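PDB 4PW0: Alpha/beta hydrolase fold protein from Chitinophaga pinensis, which probably acts as a hydrolase of unknown substrate, with a serine, a histidine and an aspartate arranged like a catalytic triad. Local coordinates for residues 12-17 with 29-34; 58-63 with 271-276; 131-136 with 227-232. All blocks are in the same frame, centred on the assembly; numbering follows the deposited sequence. Where two conformers were deposited one is given.

Contact 1 of 3, residues 12-17 with 29-34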
ATOM      1  N   ALA A  12       6.016 -19.859  18.508  1.00 20.18           N
ATOM      2  CA  ALA A  12       5.930 -21.254  18.882  1.00 21.68           C
ATOM      3  C   ALA A  12       6.193 -21.479  20.375  1.00 20.82           C
ATOM      4  O   ALA A  12       5.622 -22.389  20.935  1.00 22.97           O
ATOM      5  CB  ALA A  12       6.943 -22.053  18.079  1.00 23.51           C
ATOM      6  N   THR A  13       7.030 -20.631  20.997  1.00 20.66           N
ATOM      7  CA  THR A  13       7.495 -20.894  22.362  1.00 21.46           C
ATOM      8  C   THR A  13       6.870 -20.031  23.447  1.00 22.52           C
ATOM      9  O   THR A  13       6.961 -20.388  24.631  1.00 24.35           O
ATOM     10  CB  THR A  13       9.027 -20.787  22.437  1.00 23.91           C
ATOM     11  OG1 THR A  13       9.462 -19.453  22.169  1.00 29.57           O
ATOM     12  CG2 THR A  13       9.682 -21.720  21.477  1.00 27.66           C
ATOM     13  N   ALA A  14       6.198 -18.932  23.094  1.00 21.79           N
ATOM     14  CA  ALA A  14       5.656 -18.047  24.115  1.00 22.42           C
ATOM     15  C   ALA A  14       4.582 -18.809  24.936  1.00 21.51           C
ATOM     16  O   ALA A  14       3.645 -19.346  24.385  1.00 22.31           O
ATOM     17  CB  ALA A  14       5.057 -16.798  23.474  1.00 21.25           C
ATOM     18  N   PRO A  15       4.695 -18.833  26.302  1.00 22.05           N
ATOM     19  CA  PRO A  15       3.719 -19.577  27.043  1.00 22.56           C
ATOM     20  C   PRO A  15       2.395 -18.855  27.047  1.00 22.91           C
ATOM     21  O   PRO A  15       2.372 -17.606  27.023  1.00 25.72           O
ATOM     22  CB  PRO A  15       4.289 -19.614  28.467  1.00 29.30           C
ATOM     23  CG  PRO A  15       5.192 -18.465  28.528  1.00 29.18           C
ATOM     24  CD  PRO A  15       5.777 -18.331  27.139  1.00 24.22           C
ATOM     25  N   THR A  16       1.322 -19.627  27.125  1.00 23.22           N
ATOM     26  CA  THR A  16       0.021 -19.051  27.375  1.00 22.92           C
ATOM     27  C   THR A  16      -0.014 -18.593  28.843  1.00 26.30           C
ATOM     28  O   THR A  16       0.250 -19.360  29.765  1.00 31.11           O
ATOM     29  CB  THR A  16      -1.077 -20.029  26.992  1.00 26.69           C
ATOM     30  OG1 THR A  16      -0.871 -20.470  25.626  1.00 26.60           O
ATOM     31  CG2 THR A  16      -2.447 -19.389  27.159  1.00 26.89           C
ATOM     32  N   GLN A  17      -0.289 -17.313  29.023  1.00 24.06           N
ATOM     33  CA  GLN A  17      -0.409 -16.667  30.319  1.00 24.12           C
ATOM     34  C   GLN A  17      -1.864 -16.341  30.605  1.00 27.01           C
ATOM     35  O   GLN A  17      -2.714 -16.334  29.700  1.00 24.66           O
ATOM     36  CB  GLN A  17       0.450 -15.428  30.388  1.00 27.89           C
ATOM     37  CG  GLN A  17       1.925 -15.714  30.156  1.00 28.89           C
ATOM     38  CD  GLN A  17       2.804 -14.492  30.338  1.00 31.11           C
ATOM     39  OE1 GLN A  17       3.375 -13.947  29.374  1.00 35.11           O
ATOM     40  NE2 GLN A  17       2.901 -14.029  31.563  1.00 33.55           N
ATOM     41  N   ARG A  29      -0.710 -14.214  25.199  1.00 19.77           N
ATOM     42  CA  ARG A  29       0.726 -14.408  25.008  1.00 19.90           C
ATOM     43  C   ARG A  29       1.412 -13.104  24.702  1.00 21.10           C
ATOM     44  O   ARG A  29       0.845 -12.193  24.086  1.00 21.61           O
ATOM     45  CB  ARG A  29       1.026 -15.466  23.938  1.00 19.85           C
ATOM     46  CG  ARG A  29       0.318 -16.777  24.107  1.00 20.92           C
ATOM     47  CD  ARG A  29       0.716 -17.823  23.096  1.00 23.72           C
ATOM     48  NE  ARG A  29      -0.127 -18.984  23.145  1.00 23.65           N
ATOM     49  CZ  ARG A  29      -0.540 -19.701  22.110  1.00 22.24           C
ATOM     50  NH1 ARG A  29      -0.202 -19.351  20.864  1.00 23.26           N
ATOM     51  NH2 ARG A  29      -1.324 -20.724  22.319  1.00 22.28           N
ATOM     52  N   SER A  30       2.649 -12.990  25.152  1.00 21.25           N
ATOM     53  CA  SER A  30       3.473 -11.828  24.916  1.00 21.09           C
ATOM     54  C   SER A  30       4.709 -12.271  24.151  1.00 23.23           C
ATOM     55  O   SER A  30       5.446 -13.184  24.585  1.00 24.95           O
ATOM     56  CB  SER A  30       3.850 -11.124  26.219  1.00 23.89           C
ATOM     57  OG  SER A  30       4.568  -9.946  25.979  1.00 26.62           O
ATOM     58  N   LEU A  31       4.882 -11.697  22.969  1.00 21.47           N
ATOM     59  CA  LEU A  31       5.994 -12.010  22.106  1.00 22.82           C
ATOM     60  C   LEU A  31       6.951 -10.877  22.028  1.00 22.18           C
ATOM     61  O   LEU A  31       6.600  -9.699  22.159  1.00 24.94           O
ATOM     62  CB  LEU A  31       5.530 -12.350  20.690  1.00 23.01           C
ATOM     63  CG  LEU A  31       4.902 -13.715  20.465  1.00 26.93           C
ATOM     64  CD1 LEU A  31       3.663 -13.993  21.275  1.00 29.35           C
ATOM     65  CD2 LEU A  31       4.596 -13.892  18.974  1.00 27.37           C
ATOM     66  N   GLY A  32       8.213 -11.244  21.764  1.00 26.08           N
ATOM     67  CA  GLY A  32       9.257 -10.232  21.683  1.00 27.34           C
ATOM     68  C   GLY A  32       9.717  -9.768  23.062  1.00 29.27           C
ATOM     69  O   GLY A  32       9.228 -10.222  24.107  1.00 28.96           O
ATOM     70  N   ALA A  33      10.635  -8.822  23.037  1.00 30.19           N
ATOM     71  CA  ALA A  33      11.102  -8.157  24.248  1.00 32.32           C
ATOM     72  C   ALA A  33      10.098  -7.115  24.707  1.00 32.80           C
ATOM     73  O   ALA A  33       9.527  -6.418  23.884  1.00 35.39           O
ATOM     74  CB  ALA A  33      12.434  -7.492  23.964  1.00 35.85           C
ATOM     75  N   PRO A  34       9.882  -7.001  26.026  1.00 33.10           N
ATOM     76  CA  PRO A  34       9.042  -5.911  26.515  1.00 31.98           C
ATOM     77  C   PRO A  34       9.460  -4.553  25.961  1.00 36.94           C
ATOM     78  O   PRO A  34      10.654  -4.292  25.802  1.00 39.97           O
ATOM     79  CB  PRO A  34       9.183  -6.011  28.037  1.00 38.20           C
ATOM     80  CG  PRO A  34       9.502  -7.454  28.285  1.00 42.59           C
ATOM     81  CD  PRO A  34      10.403  -7.831  27.135  1.00 39.30           C
TER
HETATM   82  O   HOH W   1       3.633 -15.213  26.834  1.00 23.98           O

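Contact 2 of 3, residues 58-63 with 271-276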
ATOM      1  N   ASN A  58       5.893 -13.278  14.630  1.00 17.92           N
ATOM      2  CA  ASN A  58       7.344 -13.246  14.786  1.00 19.76           C
ATOM      3  C   ASN A  58       7.953 -12.005  14.126  1.00 20.57           C
ATOM      4  O   ASN A  58       8.840 -11.335  14.690  1.00 23.35           O
ATOM      5  CB  ASN A  58       8.003 -14.521  14.266  1.00 20.96           C
ATOM      6  CG  ASN A  58       7.740 -15.724  15.158  1.00 19.28           C
ATOM      7  OD1 ASN A  58       7.527 -15.555  16.357  1.00 22.87           O
ATOM      8  ND2 ASN A  58       7.727 -16.913  14.605  1.00 22.04           N
ATOM      9  N   GLY A  59       7.505 -11.698  12.908  1.00 19.03           N
ATOM     10  CA  GLY A  59       8.056 -10.566  12.221  1.00 20.22           C
ATOM     11  C   GLY A  59       7.852  -9.225  12.918  1.00 20.28           C
ATOM     12  O   GLY A  59       8.764  -8.386  13.019  1.00 22.69           O
ATOM     13  N   LEU A  60       6.635  -8.996  13.422  1.00 19.09           N
ATOM     14  CA  LEU A  60       6.356  -7.755  14.079  1.00 19.45           C
ATOM     15  C   LEU A  60       6.942  -7.691  15.500  1.00 22.44           C
ATOM     16  O   LEU A  60       7.244  -6.597  15.962  1.00 24.63           O
ATOM     17  CB  LEU A  60       4.847  -7.471  14.101  1.00 19.05           C
ATOM     18  CG  LEU A  60       4.315  -7.081  12.707  1.00 20.63           C
ATOM     19  CD1 LEU A  60       2.789  -6.985  12.792  1.00 20.86           C
ATOM     20  CD2 LEU A  60       4.942  -5.802  12.206  1.00 23.93           C
ATOM     21  N   SER A  61       7.124  -8.831  16.150  1.00 20.44           N
ATOM     22  CA  SER A  61       7.682  -8.838  17.508  1.00 22.92           C
ATOM     23  C   SER A  61       9.202  -8.684  17.531  1.00 24.29           C
ATOM     24  O   SER A  61       9.776  -8.545  18.615  1.00 26.28           O
ATOM     25  CB  SER A  61       7.266 -10.082  18.285  1.00 21.45           C
ATOM     26  OG  SER A  61       7.721 -11.276  17.750  1.00 25.45           O
ATOM     27  N   LYS A  62       9.857  -8.666  16.368  1.00 24.23           N
ATOM     28  CA  LYS A  62      11.268  -8.309  16.332  1.00 25.33           C
ATOM     29  C   LYS A  62      11.531  -6.877  16.803  1.00 25.67           C
ATOM     30  O   LYS A  62      12.598  -6.561  17.355  1.00 32.73           O
ATOM     31  CB  LYS A  62      11.851  -8.505  14.928  1.00 29.28           C
ATOM     32  CG  LYS A  62      11.876  -9.937  14.475  1.00 33.76           C
ATOM     33  CD  LYS A  62      12.675 -10.814  15.442  1.00 40.03           C
ATOM     34  CE  LYS A  62      12.812 -12.239  14.947  1.00 48.28           C
ATOM     35  NZ  LYS A  62      11.510 -12.962  15.072  1.00 47.05           N
ATOM     36  N   GLY A  63      10.576  -6.006  16.581  1.00 26.62           N
ATOM     37  CA  GLY A  63      10.747  -4.611  16.837  1.00 26.86           C
ATOM     38  C   GLY A  63       9.903  -3.986  17.919  1.00 25.45           C
ATOM     39  O   GLY A  63       9.991  -2.782  18.124  1.00 26.96           O
ATOM     40  N   LEU A 271       5.234  -9.383   2.978  1.00 16.27           N
ATOM     41  CA  LEU A 271       4.880  -8.060   2.481  1.00 15.61           C
ATOM     42  C   LEU A 271       4.184  -7.269   3.623  1.00 14.95           C
ATOM     43  O   LEU A 271       4.490  -6.105   3.886  1.00 15.84           O
ATOM     44  CB  LEU A 271       3.955  -8.194   1.291  1.00 15.39           C
ATOM     45  CG  LEU A 271       3.346  -6.943   0.693  1.00 15.64           C
ATOM     46  CD1 LEU A 271       4.391  -5.960   0.220  1.00 18.18           C
ATOM     47  CD2 LEU A 271       2.377  -7.314  -0.443  1.00 17.03           C
ATOM     48  N   PHE A 272       3.225  -7.937   4.259  1.00 14.38           N
ATOM     49  CA  PHE A 272       2.503  -7.290   5.369  1.00 14.81           C
ATOM     50  C   PHE A 272       3.449  -6.835   6.476  1.00 15.36           C
ATOM     51  O   PHE A 272       3.337  -5.722   6.971  1.00 15.40           O
ATOM     52  CB  PHE A 272       1.432  -8.229   5.920  1.00 14.90           C
ATOM     53  CG  PHE A 272       0.699  -7.656   7.091  1.00 14.20           C
ATOM     54  CD1 PHE A 272      -0.279  -6.709   6.903  1.00 14.93           C
ATOM     55  CD2 PHE A 272       1.019  -8.028   8.386  1.00 15.31           C
ATOM     56  CE1 PHE A 272      -0.952  -6.157   7.971  1.00 15.68           C
ATOM     57  CE2 PHE A 272       0.355  -7.455   9.462  1.00 15.42           C
ATOM     58  CZ  PHE A 272      -0.631  -6.523   9.271  1.00 16.20           C
ATOM     59  N   VAL A 273       4.346  -7.735   6.895  1.00 15.52           N
ATOM     60  CA  VAL A 273       5.305  -7.361   7.952  1.00 16.36           C
ATOM     61  C   VAL A 273       6.157  -6.182   7.522  1.00 16.57           C
ATOM     62  O   VAL A 273       6.360  -5.233   8.282  1.00 17.51           O
ATOM     63  CB  VAL A 273       6.169  -8.559   8.350  1.00 16.53           C
ATOM     64  CG1 VAL A 273       7.328  -8.110   9.221  1.00 18.88           C
ATOM     65  CG2 VAL A 273       5.333  -9.607   9.055  1.00 18.83           C
ATOM     66  N   SER A 274       6.664  -6.217   6.281  1.00 16.37           N
ATOM     67  CA  SER A 274       7.505  -5.122   5.803  1.00 16.62           C
ATOM     68  C   SER A 274       6.794  -3.773   5.843  1.00 17.43           C
ATOM     69  O   SER A 274       7.313  -2.753   6.334  1.00 19.24           O
ATOM     70  CB  SER A 274       7.985  -5.408   4.411  1.00 17.62           C
ATOM     71  OG  SER A 274       8.762  -4.317   3.929  1.00 21.52           O
ATOM     72  N   GLN A 275       5.558  -3.800   5.376  1.00 15.10           N
ATOM     73  CA  GLN A 275       4.773  -2.558   5.359  1.00 15.22           C
ATOM     74  C   GLN A 275       4.413  -2.067   6.747  1.00 15.26           C
ATOM     75  O   GLN A 275       4.509  -0.842   7.028  1.00 16.51           O
ATOM     76  CB  GLN A 275       3.517  -2.756   4.525  1.00 15.17           C
ATOM     77  CG  GLN A 275       3.803  -2.949   3.075  1.00 18.96           C
ATOM     78  CD  GLN A 275       2.549  -2.918   2.241  1.00 20.98           C
ATOM     79  OE1 GLN A 275       1.480  -3.236   2.702  1.00 21.28           O
ATOM     80  NE2 GLN A 275       2.737  -2.563   0.944  1.00 25.36           N
ATOM     81  N   THR A 276       3.977  -3.002   7.599  1.00 15.27           N
ATOM     82  CA  THR A 276       3.514  -2.703   8.957  0.60 16.61           C
ATOM     83  C   THR A 276       4.655  -2.247   9.872  1.00 16.32           C
ATOM     84  O   THR A 276       4.487  -1.325  10.689  1.00 17.18           O
ATOM     85  CB  THR A 276       2.792  -3.943   9.574  0.60 16.91           C
ATOM     86  OG1 THR A 276       1.685  -4.277   8.754  0.60 21.42           O
ATOM     87  CG2 THR A 276       2.266  -3.631  10.956  0.60 19.83           C
TER

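Contact 3 of 3, residues 131-136 with 227-232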
ATOM      1  N   ILE A 131      -3.743  -0.506  12.884  1.00 14.79           N
ATOM      2  CA  ILE A 131      -3.714  -1.325  11.660  1.00 14.48           C
ATOM      3  C   ILE A 131      -5.044  -2.074  11.571  1.00 14.29           C
ATOM      4  O   ILE A 131      -5.446  -2.716  12.543  1.00 14.55           O
ATOM      5  CB  ILE A 131      -2.556  -2.325  11.678  1.00 14.68           C
ATOM      6  CG1 ILE A 131      -1.228  -1.599  11.866  1.00 16.02           C
ATOM      7  CG2 ILE A 131      -2.563  -3.161  10.401  1.00 15.44           C
ATOM      8  CD1 ILE A 131      -0.189  -2.446  12.564  1.00 21.49           C
ATOM      9  N   ILE A 132      -5.704  -1.983  10.413  1.00 14.12           N
ATOM     10  CA  ILE A 132      -6.970  -2.644  10.136  1.00 13.55           C
ATOM     11  C   ILE A 132      -6.732  -3.569   8.951  1.00 13.77           C
ATOM     12  O   ILE A 132      -6.332  -3.098   7.887  1.00 14.90           O
ATOM     13  CB  ILE A 132      -8.101  -1.657   9.815  1.00 14.57           C
ATOM     14  CG1 ILE A 132      -8.364  -0.738  10.986  1.00 15.98           C
ATOM     15  CG2 ILE A 132      -9.360  -2.414   9.384  1.00 15.67           C
ATOM     16  CD1 ILE A 132      -9.297   0.405  10.676  1.00 17.36           C
ATOM     17  N   VAL A 133      -7.012  -4.853   9.141  1.00 13.17           N
ATOM     18  CA  VAL A 133      -6.857  -5.856   8.072  1.00 13.14           C
ATOM     19  C   VAL A 133      -8.205  -6.507   7.828  1.00 12.69           C
ATOM     20  O   VAL A 133      -8.848  -6.960   8.777  1.00 13.65           O
ATOM     21  CB  VAL A 133      -5.833  -6.933   8.427  1.00 13.90           C
ATOM     22  CG1 VAL A 133      -5.648  -7.899   7.279  1.00 15.64           C
ATOM     23  CG2 VAL A 133      -4.523  -6.302   8.874  1.00 15.06           C
ATOM     24  N   GLY A 134      -8.636  -6.579   6.569  1.00 13.25           N
ATOM     25  CA  GLY A 134      -9.805  -7.382   6.258  1.00 14.09           C
ATOM     26  C   GLY A 134     -11.065  -6.962   6.986  1.00 13.56           C
ATOM     27  O   GLY A 134     -11.782  -7.834   7.525  1.00 14.04           O
ATOM     28  N   ALA A 135     -11.382  -5.678   7.018  1.00 13.70           N
ATOM     29  CA  ALA A 135     -12.553  -5.217   7.748  1.00 14.08           C
ATOM     30  C   ALA A 135     -13.319  -4.148   6.976  1.00 14.12           C
ATOM     31  O   ALA A 135     -13.235  -4.095   5.739  1.00 14.81           O
ATOM     32  CB  ALA A 135     -12.178  -4.799   9.162  1.00 15.13           C
ATOM     33  N   ALA A 136     -14.143  -3.369   7.693  1.00 14.76           N
ATOM     34  CA  ALA A 136     -15.116  -2.497   7.031  1.00 15.25           C
ATOM     35  C   ALA A 136     -15.658  -1.568   8.106  1.00 16.21           C
ATOM     36  O   ALA A 136     -15.637  -1.915   9.287  1.00 17.18           O
ATOM     37  CB  ALA A 136     -16.260  -3.302   6.405  1.00 16.43           C
ATOM     38  N   PHE A 227      -3.268   2.202   9.134  1.00 14.68           N
ATOM     39  CA  PHE A 227      -2.805   1.457   7.972  0.60 14.32           C
ATOM     40  C   PHE A 227      -3.867   0.404   7.680  1.00 13.93           C
ATOM     41  O   PHE A 227      -4.149  -0.454   8.550  1.00 14.65           O
ATOM     42  CB  PHE A 227      -1.482   0.810   8.307  0.60 14.98           C
ATOM     43  CG  PHE A 227      -0.910  -0.061   7.232  0.60 15.09           C
ATOM     44  CD1 PHE A 227      -1.088   0.251   5.880  0.60 15.73           C
ATOM     45  CD2 PHE A 227      -0.187  -1.180   7.566  0.60 17.17           C
ATOM     46  CE1 PHE A 227      -0.501  -0.522   4.885  0.60 16.21           C
ATOM     47  CE2 PHE A 227       0.409  -1.950   6.581  0.60 17.22           C
ATOM     48  CZ  PHE A 227       0.219  -1.648   5.249  0.60 16.89           C
ATOM     49  N   VAL A 228      -4.484   0.483   6.500  1.00 13.68           N
ATOM     50  CA  VAL A 228      -5.608  -0.391   6.128  1.00 13.94           C
ATOM     51  C   VAL A 228      -5.064  -1.347   5.057  1.00 13.53           C
ATOM     52  O   VAL A 228      -4.554  -0.894   4.035  1.00 14.24           O
ATOM     53  CB  VAL A 228      -6.777   0.411   5.548  1.00 13.79           C
ATOM     54  CG1 VAL A 228      -7.892  -0.518   5.138  1.00 14.52           C
ATOM     55  CG2 VAL A 228      -7.304   1.473   6.518  1.00 15.96           C
ATOM     56  N   VAL A 229      -5.233  -2.648   5.292  1.00 13.14           N
ATOM     57  CA  VAL A 229      -4.777  -3.692   4.357  1.00 13.44           C
ATOM     58  C   VAL A 229      -5.974  -4.558   3.945  1.00 12.55           C
ATOM     59  O   VAL A 229      -6.831  -4.945   4.765  1.00 13.36           O
ATOM     60  CB  VAL A 229      -3.710  -4.580   5.018  1.00 14.13           C
ATOM     61  CG1 VAL A 229      -3.340  -5.783   4.150  1.00 15.73           C
ATOM     62  CG2 VAL A 229      -2.480  -3.758   5.353  1.00 18.23           C
ATOM     63  N   GLN A 230      -6.030  -4.873   2.656  1.00 12.86           N
ATOM     64  CA  GLN A 230      -7.100  -5.716   2.121  1.00 12.52           C
ATOM     65  C   GLN A 230      -6.620  -6.401   0.846  1.00 13.25           C
ATOM     66  O   GLN A 230      -5.664  -5.937   0.214  1.00 13.70           O
ATOM     67  CB  GLN A 230      -8.328  -4.826   1.905  1.00 13.95           C
ATOM     68  CG  GLN A 230      -9.600  -5.479   1.390  1.00 13.56           C
ATOM     69  CD  GLN A 230     -10.037  -6.647   2.237  1.00 13.41           C
ATOM     70  OE1 GLN A 230      -9.404  -7.716   2.186  1.00 14.80           O
ATOM     71  NE2 GLN A 230     -11.113  -6.508   2.984  1.00 14.51           N
ATOM     72  N   GLY A 231      -7.268  -7.512   0.496  1.00 13.58           N
ATOM     73  CA  GLY A 231      -6.996  -8.162  -0.762  1.00 13.90           C
ATOM     74  C   GLY A 231      -7.882  -7.635  -1.892  1.00 14.08           C
ATOM     75  O   GLY A 231      -8.811  -6.882  -1.651  1.00 14.65           O
ATOM     76  N   SER A 232      -7.625  -8.104  -3.110  1.00 13.31           N
ATOM     77  CA  SER A 232      -8.373  -7.665  -4.267  1.00 13.78           C
ATOM     78  C   SER A 232      -9.850  -8.018  -4.214  1.00 14.46           C
ATOM     79  O   SER A 232     -10.672  -7.296  -4.802  1.00 16.02           O
ATOM     80  CB  SER A 232      -7.740  -8.241  -5.534  1.00 15.29           C
ATOM     81  OG  SER A 232      -7.642  -9.668  -5.498  1.00 14.99           O
TER
HETATM   82  O   HOH W   2     -12.954  -4.269   3.057  1.00 14.83           O
HETATM   83  O   HOH W   3      -9.556  -3.703   5.743  1.00 15.72           O

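Contact 1 of 3, residues 12-17 with 29-34
Arg29 reaches from its strand to the hydroxyl of Thr16 and donates to it from two nitrogens. The main bond, Arg29 NE to Thr16 OG1, is 3.0 Å long with an angle of 161° at the hydrogen. OG1 sits at the edge of the guanidinium, nearly in its plane. A second, weak bond comes from Arg29 NH2. The contact closes the N-terminal beta hairpin of the alpha/beta hydrolase sheet: residues 12-17 lead into strand 17-21, and Arg29 lies near the end of its partner, strand 24-31. The arginine chain runs extended from CG to NE (chi2 -176°) and passes the backbone of residues 14-16. Its CD lies 3.5 Å from Ala14 O. The charge has a stronger partner elsewhere, since NH2 also forms a salt bridge with Asp50. Arg187, which donates to Ala14 O, brings a like charge close to NE; Asp50 would probably offset it in part.

Further along, one water joins the two segments. It donates to Pro15 O at 2.7 Å and also to Gln17 OE1. From the strand it accepts Ser30 N at 3.0 Å. The packing that remains is small. Ala14 points its methyl toward the strand, where CB lies against Ser30 O and makes an apolar contact, at 3.8 Å, with the CD1 methyl of Leu31.

Contact 2 of 3, residues 58-63 with 271-276
Two helices of the alpha/beta hydrolase fold meet here on the same side of the central sheet. Helix 54-61 brings Gly59 and Leu60; helix 269-282, the last of the chain, brings Phe272, Val273 and Thr276. The backbones come closest at Gly59 and Val273, whose CA atoms are 6.0 Å apart. Gly59 has no side chain, and Val273 packs straight onto its backbone: the CG1 methyl, set anti to the backbone N of Val273 (chi1 169°), is carried to 3.9 Å from Gly59 C.

Leu60 extends toward Thr276 and Phe272. In the Thr276 conformer described, the Leu60 CD2 methyl touches Thr276 CG2 at 3.7 Å, and CD1 is 3.9 Å from the same carbon. The two side chains cross at about a right angle. CD1 also comes within 4.2 Å of Phe272 CE2, approaching the ring obliquely. Toward the sheet, Leu60 touches Leu66 of strand 66-69, and Phe272 and Thr276 touch Ile131 of strand 127-133.

In that conformer Thr276 turns its hydroxyl to its own helix. OG1 donates to Phe272 O at 2.8 Å and lies over the centre of the Phe272 ring, 3.2 Å above its plane. Phe272 O also accepts from Thr276 N. The hydroxyl thus finds its acceptor within its helix, no hydrogen bond links the segments, and the helices are held together here by apolar packing.

Contact 3 of 3, residues 131-136 with 227-232
Phe227, Ile132 and Val229 give up the most surface where strands 127-133 and 226-231 run side by side. Phe227 O accepts from Ile132 N at 2.9 Å. The same oxygen takes a CA-H...O contact from Ile131 CA at 3.3 Å. The side chain of Phe227 lies on the face of the sheet that also carries Ile131, Val133 and Val229. In the conformer described, CD2 of its ring meets the Ile131 CG2 methyl obliquely at 4.2 Å, and the CG2 methyl of Val229 sits over one face of the ring, offset toward the rim. Helix 269-282 packs on this side through Phe272 and Thr276.

Ile132 points to the other face, as does Val228. Its carbonyl continues the ladder: Val229 N donates to Ile132 O at 2.9 Å, with an angle of 166° at the hydrogen. The strands are parallel neighbours in the central sheet of the alpha/beta hydrolase fold, with axes 14° apart. In this fold the C-terminal ends of the strands carry the catalytic loops. The loop after strand 226-231 holds Asp234, the probable acid of a Ser110-His262-Asp234 triad.

Val229 carries the last bond of the ladder, accepting at O from Gly134 N at 3.0 Å. Beyond it the strands part. A water donates to Val229 O and accepts from Ala135 N. The Gln230 side chain bends at chi2 (54°), bringing its amide to Gly134: NE2 is 3.6 Å from Gly134 CA. OE1 accepts from Gly231 N on a lone pair at 2.7 Å, which fixes the turn of the amide. NE2 donates to Asp234 OD2 and to a second water, which in turn donates to Ala135 O at 2.7 Å.

Contacts 1 and 3 reach the same central sheet on opposite sides of the chain's centre, their own centres about 25 Å apart and their nearest atoms about 14 Å. Contact 2 touches both. On one side Leu31 CB of contact 1 packs on Ser61 CB at 3.7 Å. On the other, Phe272 CE1 meets Val133 CG2 of contact 3, also at 3.7 Å. Contact 3 is nested in the loop that contact 2 closes, whereas contact 1 closes earlier in the chain. Of the three, contact 3 is tied to the probable active site: Gln230 hydrogen-bonds to the presumed triad acid, and Val133 pairs through its backbone with Ser110, the likely nucleophile.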